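Local coordinates for Peptide/nickel transport system substrate-binding protein (Listeria monocytogenes serotype 1/2a, PDB 5KZT) that binds peptides and probably delivers them to a membrane transporter as the substrate-binding component of an Opp-type uptake system, at residues A[327-332]-A[472-477]; A[426-429]-A[433-436]. One frame throughout, in Å; residues are numbered along the deposited sequence.

Contact 1: residues A[327-332]-A[472-477]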
loop_
_atom_site.group_PDB
_atom_site.type_symbol
_atom_site.label_atom_id
_atom_site.label_comp_id
_atom_site.label_asym_id
_atom_site.label_seq_id
_atom_site.Cartn_x
_atom_site.Cartn_y
_atom_site.Cartn_z
ATOM N N THR A 327 0.057 13.318 -9.364
ATOM C CA THR A 327 -0.459 13.001 -10.695
ATOM C C THR A 327 -1.048 14.267 -11.361
ATOM O O THR A 327 -1.648 15.096 -10.693
ATOM C CB THR A 327 -1.498 11.868 -10.578
ATOM O OG1 THR A 327 -1.945 11.496 -11.872
ATOM C CG2 THR A 327 -2.681 12.279 -9.758
ATOM N N PHE A 328 -0.845 14.405 -12.674
ATOM C CA PHE A 328 -1.066 15.661 -13.377
ATOM C C PHE A 328 -1.764 15.428 -14.704
ATOM O O PHE A 328 -1.628 14.378 -15.325
ATOM C CB PHE A 328 0.259 16.387 -13.633
ATOM C CG PHE A 328 1.036 16.690 -12.378
ATOM C CD1 PHE A 328 1.898 15.741 -11.839
ATOM C CD2 PHE A 328 0.907 17.921 -11.744
ATOM C CE1 PHE A 328 2.600 16.005 -10.670
ATOM C CE2 PHE A 328 1.628 18.198 -10.587
ATOM C CZ PHE A 328 2.459 17.235 -10.040
ATOM N N ASP A 329 -2.533 16.429 -15.100
ATOM C CA ASP A 329 -3.408 16.388 -16.265
ATOM C C ASP A 329 -2.553 16.214 -17.527
ATOM O O ASP A 329 -1.614 16.975 -17.734
ATOM C CB ASP A 329 -4.208 17.706 -16.281
ATOM C CG ASP A 329 -5.279 17.778 -17.369
ATOM O OD1 ASP A 329 -5.136 17.151 -18.425
ATOM O OD2 ASP A 329 -6.268 18.515 -17.177
ATOM N N PRO A 330 -2.875 15.208 -18.380
ATOM C CA PRO A 330 -2.071 15.027 -19.595
ATOM C C PRO A 330 -2.196 16.209 -20.550
ATOM O O PRO A 330 -1.304 16.433 -21.346
ATOM C CB PRO A 330 -2.624 13.722 -20.209
ATOM C CG PRO A 330 -4.008 13.648 -19.689
ATOM C CD PRO A 330 -3.925 14.187 -18.284
ATOM N N GLY A 331 -3.289 16.963 -20.458
ATOM C CA GLY A 331 -3.515 18.119 -21.314
ATOM C C GLY A 331 -2.673 19.316 -20.976
ATOM O O GLY A 331 -1.924 19.826 -21.830
ATOM N N ASN A 332 -2.820 19.808 -19.752
ATOM C CA ASN A 332 -2.152 21.057 -19.357
ATOM C C ASN A 332 -1.184 20.937 -18.176
ATOM O O ASN A 332 -0.722 21.956 -17.678
ATOM C CB ASN A 332 -3.199 22.137 -19.064
ATOM C CG ASN A 332 -4.044 21.846 -17.828
ATOM O OD1 ASN A 332 -3.910 20.816 -17.156
ATOM N ND2 ASN A 332 -4.941 22.775 -17.526
ATOM N N LYS A 472 -10.353 12.474 -21.988
ATOM C CA LYS A 472 -11.683 12.131 -21.449
ATOM C C LYS A 472 -11.605 11.250 -20.201
ATOM O O LYS A 472 -12.348 11.472 -19.255
ATOM C CB LYS A 472 -12.582 11.467 -22.506
ATOM C CG LYS A 472 -13.133 12.449 -23.528
ATOM C CD LYS A 472 -14.469 11.993 -24.099
ATOM C CE LYS A 472 -15.000 12.957 -25.152
ATOM N NZ LYS A 472 -14.115 13.020 -26.357
ATOM N N ARG A 473 -10.706 10.261 -20.202
ATOM C CA ARG A 473 -10.497 9.402 -19.026
ATOM C C ARG A 473 -10.074 10.249 -17.838
ATOM O O ARG A 473 -10.648 10.140 -16.755
ATOM C CB ARG A 473 -9.444 8.328 -19.312
ATOM C CG ARG A 473 -9.075 7.462 -18.114
ATOM C CD ARG A 473 -8.302 6.215 -18.505
ATOM N NE ARG A 473 -7.767 5.530 -17.324
ATOM C CZ ARG A 473 -6.636 5.857 -16.678
ATOM N NH1 ARG A 473 -5.866 6.871 -17.087
ATOM N NH2 ARG A 473 -6.269 5.160 -15.604
ATOM N N TRP A 474 -9.076 11.102 -18.058
ATOM C CA TRP A 474 -8.582 11.979 -16.990
ATOM C C TRP A 474 -9.711 12.850 -16.431
ATOM O O TRP A 474 -9.942 12.861 -15.216
ATOM C CB TRP A 474 -7.430 12.858 -17.494
ATOM C CG TRP A 474 -6.992 13.845 -16.468
ATOM C CD1 TRP A 474 -7.451 15.126 -16.302
ATOM C CD2 TRP A 474 -6.035 13.622 -15.445
ATOM N NE1 TRP A 474 -6.825 15.715 -15.219
ATOM C CE2 TRP A 474 -5.951 14.810 -14.678
ATOM C CE3 TRP A 474 -5.229 12.533 -15.100
ATOM C CZ2 TRP A 474 -5.063 14.947 -13.601
ATOM C CZ3 TRP A 474 -4.363 12.658 -14.009
ATOM C CH2 TRP A 474 -4.286 13.860 -13.276
ATOM N N ASP A 475 -10.427 13.551 -17.311
ATOM C CA ASP A 475 -11.502 14.461 -16.870
ATOM C C ASP A 475 -12.555 13.744 -16.012
ATOM O O ASP A 475 -13.022 14.281 -15.005
ATOM C CB ASP A 475 -12.181 15.179 -18.056
ATOM C CG ASP A 475 -11.223 16.089 -18.835
ATOM O OD1 ASP A 475 -10.130 16.395 -18.325
ATOM O OD2 ASP A 475 -11.563 16.479 -19.968
ATOM N N GLU A 476 -12.897 12.523 -16.408
ATOM C CA GLU A 476 -13.856 11.721 -15.666
ATOM C C GLU A 476 -13.322 11.312 -14.303
ATOM O O GLU A 476 -14.049 11.406 -13.323
ATOM C CB GLU A 476 -14.284 10.504 -16.486
ATOM C CG GLU A 476 -15.065 10.878 -17.744
ATOM C CD GLU A 476 -16.462 11.413 -17.454
ATOM O OE1 GLU A 476 -17.351 10.603 -17.110
ATOM O OE2 GLU A 476 -16.687 12.643 -17.599
ATOM N N MET A 477 -12.047 10.923 -14.229
ATOM C CA MET A 477 -11.420 10.618 -12.933
ATOM C C MET A 477 -11.471 11.804 -11.968
ATOM O O MET A 477 -11.676 11.618 -10.778
ATOM C CB MET A 477 -9.974 10.115 -13.120
ATOM C CG MET A 477 -9.907 8.690 -13.673
ATOM S SD MET A 477 -8.293 7.894 -13.632
ATOM C CE MET A 477 -7.349 9.028 -14.646
#
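The indole of Trp-474 packs one face on the chain at residues 328-330, backbone atoms and the proline ring together. CA of Asp-329 sits over the six-membered ring, 3.7 Å from its centroid, and CD of Pro-330 does the same over the five-membered ring at 3.8 Å; both are CH-pi contacts, each 27° off the ring normal. Phe-328 adds its carbonyl group to this face, with its C 3.3 Å from Trp-474 CH2. At the far rim, OG1 of Thr-327 meets the ring edge near its plane, 3.4 Å from Trp-474 CZ3. The indole reaches the loop because its CG stands anti to the backbone N (chi1 175°), which directs the ring from helix 471-487 to the loop.

In this way a helix of the solute-binding fold packs, through a single large side chain, on the loop between strand 316-317 and helix 336-340. The loop has its own brace, an Asx turn in which Gly-331 N donates to Asp-329 OD1 over 2.8 Å. That oxygen also accepts from Gln-471, which bonds Asp-475 as well. The Asp-329 carboxylate lies above the indole plane, over the nitrogen, where the in-plane N-H cannot point at it; Trp-474 NE1 bonds Glu-339 of helix 336-340. Pro-432 touches the side chains of both Trp-474 and Thr-327.

Contact 2: residues A[426-429]-A[433-436]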
loop_
_atom_site.group_PDB
_atom_site.type_symbol
_atom_site.label_atom_id
_atom_site.label_comp_id
_atom_site.label_asym_id
_atom_site.label_seq_id
_atom_site.Cartn_x
_atom_site.Cartn_y
_atom_site.Cartn_z
ATOM N N GLY A 426 -1.137 3.946 -0.149
ATOM C CA GLY A 426 -0.013 4.433 -0.933
ATOM C C GLY A 426 -0.156 3.949 -2.363
ATOM O O GLY A 426 -0.673 2.844 -2.609
ATOM N N PRO A 427 0.304 4.748 -3.328
ATOM C CA PRO A 427 0.061 4.422 -4.730
ATOM C C PRO A 427 0.890 3.244 -5.221
ATOM O O PRO A 427 2.039 3.106 -4.825
ATOM C CB PRO A 427 0.462 5.699 -5.450
ATOM C CG PRO A 427 1.531 6.280 -4.575
ATOM C CD PRO A 427 1.107 5.974 -3.176
ATOM N N ASP A 428 0.313 2.440 -6.107
ATOM C CA ASP A 428 1.032 1.324 -6.751
ATOM C C ASP A 428 1.537 1.658 -8.153
ATOM O O ASP A 428 2.322 0.897 -8.701
ATOM C CB ASP A 428 0.125 0.098 -6.806
ATOM C CG ASP A 428 -0.402 -0.284 -5.439
ATOM O OD1 ASP A 428 0.324 -0.087 -4.446
ATOM O OD2 ASP A 428 -1.556 -0.730 -5.341
ATOM N N TYR A 429 1.081 2.791 -8.699
ATOM C CA TYR A 429 1.532 3.329 -9.971
ATOM C C TYR A 429 1.035 4.768 -10.059
ATOM O O TYR A 429 0.182 5.165 -9.265
ATOM C CB TYR A 429 1.003 2.498 -11.146
ATOM C CG TYR A 429 -0.499 2.314 -11.161
ATOM C CD1 TYR A 429 -1.106 1.258 -10.474
ATOM C CD2 TYR A 429 -1.306 3.154 -11.927
ATOM C CE1 TYR A 429 -2.487 1.075 -10.502
ATOM C CE2 TYR A 429 -2.672 2.977 -11.971
ATOM C CZ TYR A 429 -3.263 1.949 -11.246
ATOM O OH TYR A 429 -4.624 1.823 -11.321
ATOM N N SER A 433 -6.239 6.449 -10.688
ATOM C CA SER A 433 -6.951 5.181 -10.538
ATOM C C SER A 433 -6.408 4.281 -9.440
ATOM O O SER A 433 -7.176 3.516 -8.854
ATOM C CB SER A 433 -7.004 4.417 -11.868
ATOM O OG SER A 433 -5.709 4.032 -12.311
ATOM N N THR A 434 -5.111 4.354 -9.138
ATOM C CA THR A 434 -4.584 3.576 -8.020
ATOM C C THR A 434 -5.357 3.855 -6.713
ATOM O O THR A 434 -5.594 2.938 -5.926
ATOM C CB THR A 434 -3.059 3.730 -7.827
ATOM O OG1 THR A 434 -2.603 2.759 -6.862
ATOM C CG2 THR A 434 -2.659 5.147 -7.393
ATOM N N PHE A 435 -5.797 5.100 -6.518
ATOM C CA PHE A 435 -6.645 5.473 -5.375
ATOM C C PHE A 435 -8.143 5.269 -5.643
ATOM O O PHE A 435 -8.871 4.685 -4.820
ATOM C CB PHE A 435 -6.404 6.943 -5.003
ATOM C CG PHE A 435 -5.020 7.208 -4.442
ATOM C CD1 PHE A 435 -4.786 7.109 -3.080
ATOM C CD2 PHE A 435 -3.963 7.555 -5.279
ATOM C CE1 PHE A 435 -3.515 7.336 -2.569
ATOM C CE2 PHE A 435 -2.693 7.764 -4.775
ATOM C CZ PHE A 435 -2.474 7.650 -3.410
ATOM N N LEU A 436 -8.604 5.752 -6.781
ATOM C CA LEU A 436 -10.050 5.799 -7.034
ATOM C C LEU A 436 -10.672 4.408 -7.184
ATOM O O LEU A 436 -11.794 4.183 -6.731
ATOM C CB LEU A 436 -10.346 6.661 -8.259
ATOM C CG LEU A 436 -9.905 8.139 -8.210
ATOM C CD1 LEU A 436 -9.934 8.761 -9.600
ATOM C CD2 LEU A 436 -10.766 8.939 -7.260
HETATM O O HOH W 1 -3.279 0.176 -7.274
HETATM O O HOH W 2 -6.156 0.283 -9.708
#
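One face of the Tyr-429 ring is covered by Thr-434, whose CB stands 3.9 Å from the ring centroid and only 16° off the normal, a CH-pi contact displaced toward the hydroxyl-bearing side. Ser-433 OG and a water lie at the ring's edge, in its plane. Tyr-156 stacks on the same tyrosine from outside the two segments. The Phe-435 ring is approached obliquely by Pro-427, with CB of the proline 3.8 Å from CE2 of the phenylalanine; the two side chains run side by side, and Trp-425 meets Phe-435 edge-to-face.

Thr-434 turns a different atom to each neighbour. The hydroxyl faces the loop, its OG1 opposite the backbone N about the first torsion (chi1 -170°), and takes a nearly straight bond from Asp-428 N, 3.0 Å long with an N-H...O angle of 175°. The methyl CG2 of Thr-434 packs between Tyr-429 O (3.4 Å) and Pro-427 CB (3.7 Å). A water 2.7 Å from Thr-434 OG1 donates to Asp-428 OD2, joining the same two residues a second time. Farther out, Tyr-429 OH and Ser-433 OG are 2.7 Å apart, and Ser-433 OG is also bonded to Asp-431.

The two segments are the arms of a tight reversal, in which the chain leaves strand 420-425 and turns back into the short helix 433-436 at the peptide site. Gly-426 bonds the bound peptide through its backbone, and Asp-428 OD1 accepts from the peptide backbone. Thr-434 holds the backbone N of Asp-428, while the water and Tyr-113 share its OD2, consistent with a second shell that orients OD1 to the peptide.

In the fold
Contact 2 lies near the middle of the chain, about 8 Å from its centre, with every touching residue buried. Contact 1 sits farther out, about 23 Å from that centre, where Phe-328 and Pro-330 are exposed although Trp-474, Asp-329 and Thr-327 are buried. Contact 1 joins parts of the sequence far apart and has no hydrogen bond between its segments, relying on ring-face packing; contact 2 is a local turn held by hydroxyls, a bridging water and a backbone N-H beside the ligand. They are neighbours all the same, their centres about 15 Å apart. Helix 471-487 brings Arg-473 and Met-477 onto Ser-433 and Leu-436, and Arg-473 pairs with Asp-431, the partner of Ser-433.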